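Local structure of uncharacterized protein (Pseudomonas aeruginosa, 4O5P) at residues 707-712 with 761-766; 714-719 with 750-755. The protein probably hydrolyses membrane phospholipids as the type VI secretion effector Tle1, whose catalytic domain belongs to the alpha/beta-hydrolase clan. One frame throughout, in Å; residues are numbered along the deposited sequence.

Contact 1. Residues 707-712 with 761-766; sequences VGVGVM and LPMVGG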
ATOM      1  N   VAL A 707     -11.861  22.321   2.067  1.00 21.17           N
ATOM      2  CA  VAL A 707     -13.272  22.653   2.155  1.00 25.12           C
ATOM      3  C   VAL A 707     -13.474  23.935   2.958  1.00 28.13           C
ATOM      4  O   VAL A 707     -13.014  24.047   4.099  1.00 26.77           O
ATOM      5  CB  VAL A 707     -14.068  21.520   2.803  1.00 25.96           C
ATOM      6  CG1 VAL A 707     -15.506  21.946   3.049  1.00 20.81           C
ATOM      7  CG2 VAL A 707     -14.007  20.269   1.933  1.00 23.76           C
ATOM      8  N   GLY A 708     -14.155  24.906   2.356  1.00 30.25           N
ATOM      9  CA  GLY A 708     -14.438  26.158   3.037  1.00 28.56           C
ATOM     10  C   GLY A 708     -13.444  27.260   2.736  1.00 29.59           C
ATOM     11  O   GLY A 708     -13.701  28.422   3.060  1.00 31.73           O
ATOM     12  N   VAL A 709     -12.310  26.903   2.133  1.00 27.55           N
ATOM     13  CA  VAL A 709     -11.305  27.896   1.751  1.00 28.49           C
ATOM     14  C   VAL A 709     -11.639  28.504   0.381  1.00 30.33           C
ATOM     15  O   VAL A 709     -11.681  27.806  -0.642  1.00 29.13           O
ATOM     16  CB  VAL A 709      -9.874  27.301   1.787  1.00 28.54           C
ATOM     17  CG1 VAL A 709      -8.864  28.287   1.254  1.00 30.23           C
ATOM     18  CG2 VAL A 709      -9.507  26.897   3.209  1.00 25.05           C
ATOM     19  N   GLY A 710     -11.880  29.814   0.366  1.00 32.02           N
ATOM     20  CA  GLY A 710     -12.401  30.473  -0.820  1.00 29.61           C
ATOM     21  C   GLY A 710     -11.386  30.803  -1.902  1.00 30.73           C
ATOM     22  O   GLY A 710     -11.624  31.679  -2.749  1.00 32.05           O
ATOM     23  N   VAL A 711     -10.257  30.105  -1.885  1.00 27.37           N
ATOM     24  CA  VAL A 711      -9.260  30.257  -2.942  1.00 33.02           C
ATOM     25  C   VAL A 711      -8.555  28.927  -3.204  1.00 29.59           C
ATOM     26  O   VAL A 711      -8.435  28.100  -2.295  1.00 28.49           O
ATOM     27  CB  VAL A 711      -8.217  31.338  -2.572  1.00 31.83           C
ATOM     28  CG1 VAL A 711      -7.241  30.809  -1.522  1.00 29.71           C
ATOM     29  CG2 VAL A 711      -7.461  31.773  -3.797  1.00 28.25           C
HETATM   30  N   MSE A 712      -8.111  28.707  -4.441  1.00 29.31           N
HETATM   31  CA  MSE A 712      -7.246  27.561  -4.739  1.00 29.73           C
HETATM   32  C   MSE A 712      -5.797  27.917  -4.419  1.00 30.32           C
HETATM   33  O   MSE A 712      -5.341  29.033  -4.693  1.00 31.20           O
HETATM   34  CB  MSE A 712      -7.350  27.140  -6.213  1.00 28.12           C
HETATM   35  CG  MSE A 712      -8.684  26.520  -6.617  1.00 32.68           C
HETATM   36 SE   MSE A 712      -9.044  24.737  -5.885  0.72 31.22          SE
HETATM   37  CE  MSE A 712      -7.544  23.781  -6.706  1.00 28.69           C
ATOM     38  N   LEU A 761      -6.402  33.431   4.687  1.00 23.53           N
ATOM     39  CA  LEU A 761      -7.195  33.140   3.501  1.00 27.63           C
ATOM     40  C   LEU A 761      -8.694  33.287   3.784  1.00 26.62           C
ATOM     41  O   LEU A 761      -9.164  32.975   4.878  1.00 28.88           O
ATOM     42  CB  LEU A 761      -6.877  31.733   2.974  1.00 23.04           C
ATOM     43  CG  LEU A 761      -5.465  31.544   2.417  1.00 23.07           C
ATOM     44  CD1 LEU A 761      -5.207  30.084   2.085  1.00 25.61           C
ATOM     45  CD2 LEU A 761      -5.248  32.411   1.187  1.00 27.17           C
ATOM     46  N   PRO A 762      -9.455  33.749   2.784  1.00 27.27           N
ATOM     47  CA  PRO A 762     -10.913  33.872   2.909  1.00 28.56           C
ATOM     48  C   PRO A 762     -11.594  32.526   3.196  1.00 29.68           C
ATOM     49  O   PRO A 762     -11.298  31.528   2.533  1.00 28.76           O
ATOM     50  CB  PRO A 762     -11.335  34.375   1.522  1.00 30.19           C
ATOM     51  CG  PRO A 762     -10.229  33.929   0.603  1.00 29.57           C
ATOM     52  CD  PRO A 762      -8.986  34.052   1.419  1.00 26.24           C
HETATM   53  N   MSE A 763     -12.482  32.510   4.184  1.00 27.89           N
HETATM   54  CA  MSE A 763     -13.277  31.332   4.508  1.00 28.86           C
HETATM   55  C   MSE A 763     -14.716  31.603   4.112  1.00 35.14           C
HETATM   56  O   MSE A 763     -15.172  32.747   4.129  1.00 38.54           O
HETATM   57  CB  MSE A 763     -13.263  31.046   6.011  1.00 29.93           C
HETATM   58  CG  MSE A 763     -11.894  30.921   6.642  1.00 33.43           C
HETATM   59 SE   MSE A 763     -10.900  29.408   5.951  0.54 33.13          SE
HETATM   60  CE  MSE A 763     -12.215  27.998   6.250  1.00 20.97           C
ATOM     61  N   VAL A 764     -15.435  30.549   3.764  1.00 33.02           N
ATOM     62  CA  VAL A 764     -16.853  30.653   3.491  1.00 34.04           C
ATOM     63  C   VAL A 764     -17.488  29.666   4.456  1.00 36.56           C
ATOM     64  O   VAL A 764     -16.800  28.774   4.954  1.00 37.42           O
ATOM     65  CB  VAL A 764     -17.148  30.273   2.036  1.00 35.54           C
ATOM     66  CG1 VAL A 764     -18.599  30.546   1.690  1.00 40.48           C
ATOM     67  CG2 VAL A 764     -16.227  31.051   1.088  1.00 37.83           C
ATOM     68  N   GLY A 765     -18.772  29.829   4.751  1.00 33.68           N
ATOM     69  CA  GLY A 765     -19.427  28.949   5.698  1.00 38.92           C
ATOM     70  C   GLY A 765     -20.903  28.753   5.411  1.00 39.93           C
ATOM     71  O   GLY A 765     -21.365  28.985   4.293  1.00 39.21           O
ATOM     72  N   GLY A 766     -21.649  28.317   6.421  1.00 37.52           N
ATOM     73  CA  GLY A 766     -23.077  28.137   6.262  1.00 34.87           C
ATOM     74  C   GLY A 766     -23.513  26.689   6.173  1.00 35.76           C
ATOM     75  O   GLY A 766     -22.695  25.764   6.257  1.00 33.03           O
TER
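Val709 and Met763 form a single backbone bridge, their CA atoms 4.8 Å apart, between two loop segments that run in roughly opposed directions, 133° apart end to end. Two short hydrogen bonds flank this pair. The N-H of Val764 meets the O of Gly708 at 2.8 Å, while the N-H of Gly710 reaches the O of Pro762 almost straight, 172° at the hydrogen. Gly708 O is shared further: the CA of Met763 approaches it at 3.3 Å in a CA-H...O contact. Thus one carbonyl oxygen receives both an N-H and a C-H from consecutive residues, and loops outside any regular strand still meet as strands do.

Apolar branches join the segments beside the bridge. The two methyls of Val709 divide between two partners: CG1 faces CD1 of Leu761, and CG2 lies 4.0 Å from the selenium atom SE of Met763, a selenomethionine here. That chain folds back on itself, bent at both chi2 and chi3, which brings its CE within 3.5 Å of Gly708 O although the side chain sets out away from the other segment overall. Leu761 likewise divides its methyls: CD1 meets Val709, and CD2 packs at 3.7 Å on CG1 of Val711, the two side chains meeting nearly at a right angle. CG2 of Val764 comes to 4.3 Å from CA of Gly710, a looser touch at the exposed end.

Val709 and Met763 both rest on Ala752 of strand 749-753, whereas Val711 touches Leu795 and Ala798 of helix 795-798. Leu761 and Pro762 lean on Leu805 of helix 803-814, and Gly766 takes the N-cap position of helix 767-772, which follows it. The bridge is thus bordered by edge strand 749-753 and by helices 795-798 and 803-814 near the end of the modelled chain.

Contact 2. Residues 714-719 with 750-755; sequences ASVGLS and ISAFDP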
ATOM      1  N   ALA A 714      -1.661  25.863  -3.821  1.00 25.84           N
ATOM      2  CA  ALA A 714      -0.879  24.622  -3.846  1.00 28.44           C
ATOM      3  C   ALA A 714      -0.704  24.045  -2.446  1.00 27.12           C
ATOM      4  O   ALA A 714      -0.731  22.823  -2.269  1.00 24.46           O
ATOM      5  CB  ALA A 714       0.489  24.841  -4.517  1.00 20.78           C
ATOM      6  N   SER A 715      -0.545  24.935  -1.463  1.00 22.16           N
ATOM      7  CA  SER A 715      -0.349  24.547  -0.063  1.00 25.81           C
ATOM      8  C   SER A 715      -1.148  25.469   0.839  1.00 27.58           C
ATOM      9  O   SER A 715      -1.139  26.690   0.654  1.00 26.26           O
ATOM     10  CB  SER A 715       1.127  24.640   0.339  1.00 26.75           C
ATOM     11  OG  SER A 715       1.743  23.365   0.320  1.00 30.05           O
ATOM     12  N   VAL A 716      -1.819  24.886   1.826  1.00 24.94           N
ATOM     13  CA  VAL A 716      -2.676  25.650   2.718  1.00 25.04           C
ATOM     14  C   VAL A 716      -2.397  25.365   4.197  1.00 26.56           C
ATOM     15  O   VAL A 716      -2.529  24.224   4.662  1.00 24.06           O
ATOM     16  CB  VAL A 716      -4.168  25.352   2.436  1.00 21.76           C
ATOM     17  CG1 VAL A 716      -5.051  25.985   3.508  1.00 22.42           C
ATOM     18  CG2 VAL A 716      -4.562  25.849   1.064  1.00 24.74           C
ATOM     19  N   GLY A 717      -2.029  26.405   4.938  1.00 22.27           N
ATOM     20  CA  GLY A 717      -1.904  26.304   6.383  1.00 21.81           C
ATOM     21  C   GLY A 717      -3.264  26.287   7.067  1.00 24.21           C
ATOM     22  O   GLY A 717      -4.182  27.011   6.676  1.00 24.26           O
ATOM     23  N   LEU A 718      -3.397  25.446   8.085  1.00 21.17           N
ATOM     24  CA  LEU A 718      -4.640  25.319   8.828  1.00 20.56           C
ATOM     25  C   LEU A 718      -4.390  25.396  10.314  1.00 22.80           C
ATOM     26  O   LEU A 718      -3.425  24.814  10.832  1.00 23.84           O
ATOM     27  CB  LEU A 718      -5.334  23.986   8.543  1.00 25.34           C
ATOM     28  CG  LEU A 718      -6.060  23.821   7.208  1.00 24.74           C
ATOM     29  CD1 LEU A 718      -6.962  22.579   7.214  1.00 25.67           C
ATOM     30  CD2 LEU A 718      -6.865  25.064   6.916  1.00 20.07           C
ATOM     31  N   SER A 719      -5.275  26.126  10.984  1.00 23.37           N
ATOM     32  CA  SER A 719      -5.441  26.034  12.429  1.00 23.36           C
ATOM     33  C   SER A 719      -6.862  25.543  12.716  1.00 21.66           C
ATOM     34  O   SER A 719      -7.838  26.159  12.280  1.00 26.21           O
ATOM     35  CB  SER A 719      -5.203  27.394  13.096  1.00 22.01           C
ATOM     36  OG  SER A 719      -5.509  27.317  14.481  1.00 22.23           O
ATOM     37  N   ILE A 750     -12.209  25.962  11.697  1.00 25.39           N
ATOM     38  CA  ILE A 750     -11.022  25.971  10.851  1.00 23.00           C
ATOM     39  C   ILE A 750     -10.692  27.369  10.336  1.00 25.53           C
ATOM     40  O   ILE A 750     -11.567  28.110   9.862  1.00 26.38           O
ATOM     41  CB  ILE A 750     -11.173  25.014   9.660  1.00 25.22           C
ATOM     42  CG1 ILE A 750     -11.680  23.646  10.144  1.00 23.67           C
ATOM     43  CG2 ILE A 750      -9.851  24.890   8.929  1.00 21.51           C
ATOM     44  CD1 ILE A 750     -12.157  22.695   9.045  1.00 23.50           C
ATOM     45  N   SER A 751      -9.420  27.726  10.444  1.00 23.96           N
ATOM     46  CA  SER A 751      -8.918  28.970   9.886  1.00 26.66           C
ATOM     47  C   SER A 751      -7.778  28.600   8.954  1.00 25.43           C
ATOM     48  O   SER A 751      -7.050  27.632   9.198  1.00 26.07           O
ATOM     49  CB  SER A 751      -8.434  29.911  10.995  1.00 25.55           C
ATOM     50  OG  SER A 751      -7.245  29.425  11.584  1.00 27.23           O
ATOM     51  N   ALA A 752      -7.633  29.346   7.867  1.00 23.74           N
ATOM     52  CA  ALA A 752      -6.636  28.999   6.864  1.00 23.92           C
ATOM     53  C   ALA A 752      -5.722  30.172   6.558  1.00 27.66           C
ATOM     54  O   ALA A 752      -6.139  31.336   6.630  1.00 22.58           O
ATOM     55  CB  ALA A 752      -7.313  28.516   5.580  1.00 24.32           C
ATOM     56  N   PHE A 753      -4.479  29.861   6.204  1.00 26.26           N
ATOM     57  CA  PHE A 753      -3.535  30.899   5.811  1.00 26.79           C
ATOM     58  C   PHE A 753      -2.591  30.403   4.718  1.00 23.39           C
ATOM     59  O   PHE A 753      -2.458  29.201   4.486  1.00 22.81           O
ATOM     60  CB  PHE A 753      -2.743  31.383   7.034  1.00 27.49           C
ATOM     61  CG  PHE A 753      -2.037  30.283   7.774  1.00 24.62           C
ATOM     62  CD1 PHE A 753      -2.692  29.568   8.766  1.00 24.08           C
ATOM     63  CD2 PHE A 753      -0.721  29.965   7.481  1.00 23.76           C
ATOM     64  CE1 PHE A 753      -2.048  28.554   9.448  1.00 23.49           C
ATOM     65  CE2 PHE A 753      -0.066  28.958   8.163  1.00 28.99           C
ATOM     66  CZ  PHE A 753      -0.727  28.246   9.137  1.00 22.08           C
ATOM     67  N   ASP A 754      -1.944  31.334   4.033  1.00 25.84           N
ATOM     68  CA  ASP A 754      -0.869  31.000   3.115  1.00 23.68           C
ATOM     69  C   ASP A 754       0.393  30.702   3.932  1.00 26.63           C
ATOM     70  O   ASP A 754       0.796  31.519   4.765  1.00 27.82           O
ATOM     71  CB  ASP A 754      -0.638  32.188   2.175  1.00 26.50           C
ATOM     72  CG  ASP A 754       0.571  32.017   1.298  1.00 29.22           C
ATOM     73  OD1 ASP A 754       0.907  30.865   0.969  1.00 27.15           O
ATOM     74  OD2 ASP A 754       1.185  33.041   0.908  1.00 28.14           O
ATOM     75  N   PRO A 755       1.017  29.530   3.711  1.00 28.50           N
ATOM     76  CA  PRO A 755       2.227  29.162   4.464  1.00 25.52           C
ATOM     77  C   PRO A 755       3.420  30.077   4.151  1.00 29.69           C
ATOM     78  O   PRO A 755       4.256  30.325   5.020  1.00 29.08           O
ATOM     79  CB  PRO A 755       2.532  27.748   3.959  1.00 28.92           C
ATOM     80  CG  PRO A 755       1.247  27.226   3.447  1.00 27.96           C
ATOM     81  CD  PRO A 755       0.531  28.416   2.873  1.00 29.56           C
TER
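Gly717 and Phe753 face each other as an antiparallel hydrogen-bonded pair within a three-stranded sheet, in which strand 715-723 lies between strands 596-604 and 749-753. The ring of Phe753 folds over the glycine: CA of Gly717 is 3.6 Å from the ring centroid and 15° off the ring normal, a CH-pi contact over the face. The torsion responsible puts CG of Phe753 between its own N and carbonyl carbon (chi1 55°), swinging the ring across to the partner strand. Both backbone bonds measure 2.9 Å, Gly717 N to Phe753 O and Phe753 N to Gly717 O. Two residues along, Ser719 and Ser751 form the next hydrogen-bonded pair, and Ser751 OG adds a weak bond to Ser719 O. The other face carries Leu718, whose CD2 packs on CG2 of Ile750 at 3.6 Å and on CB of Ala752 at 3.7 Å. Past the strand end, CD of Pro755 abuts Ser715 O at 3.3 Å.

This is the cross-strand glycine-aromatic pairing known from antiparallel sheets: the ring covers backbone that glycine cannot shield, and probably gives apolar cover to the peptide bond between Gly717 and Leu718, while the serine pair makes the same face more polar.

In the fold
The two contacts form one continuous patch on the periphery of the chain, their centres 10 Å apart, with contact 2 nested inside the loop closed by contact 1. Strand 749-753 links them: a probable hydrogen bond joins Leu761 N to Ala752 O, and CE of Met763 packs against the O of Ile750. Both contacts are partly buried, but contact 1 reaches the surface at Val764, whereas none of the touching residues of contact 2 is exposed. Their chemistry differs with secondary structure rather than with burial. Contact 2 pairs regular strands through four main-chain hydrogen bonds and a CH-pi contact; contact 1 joins loops through two such bonds and aliphatic side chains.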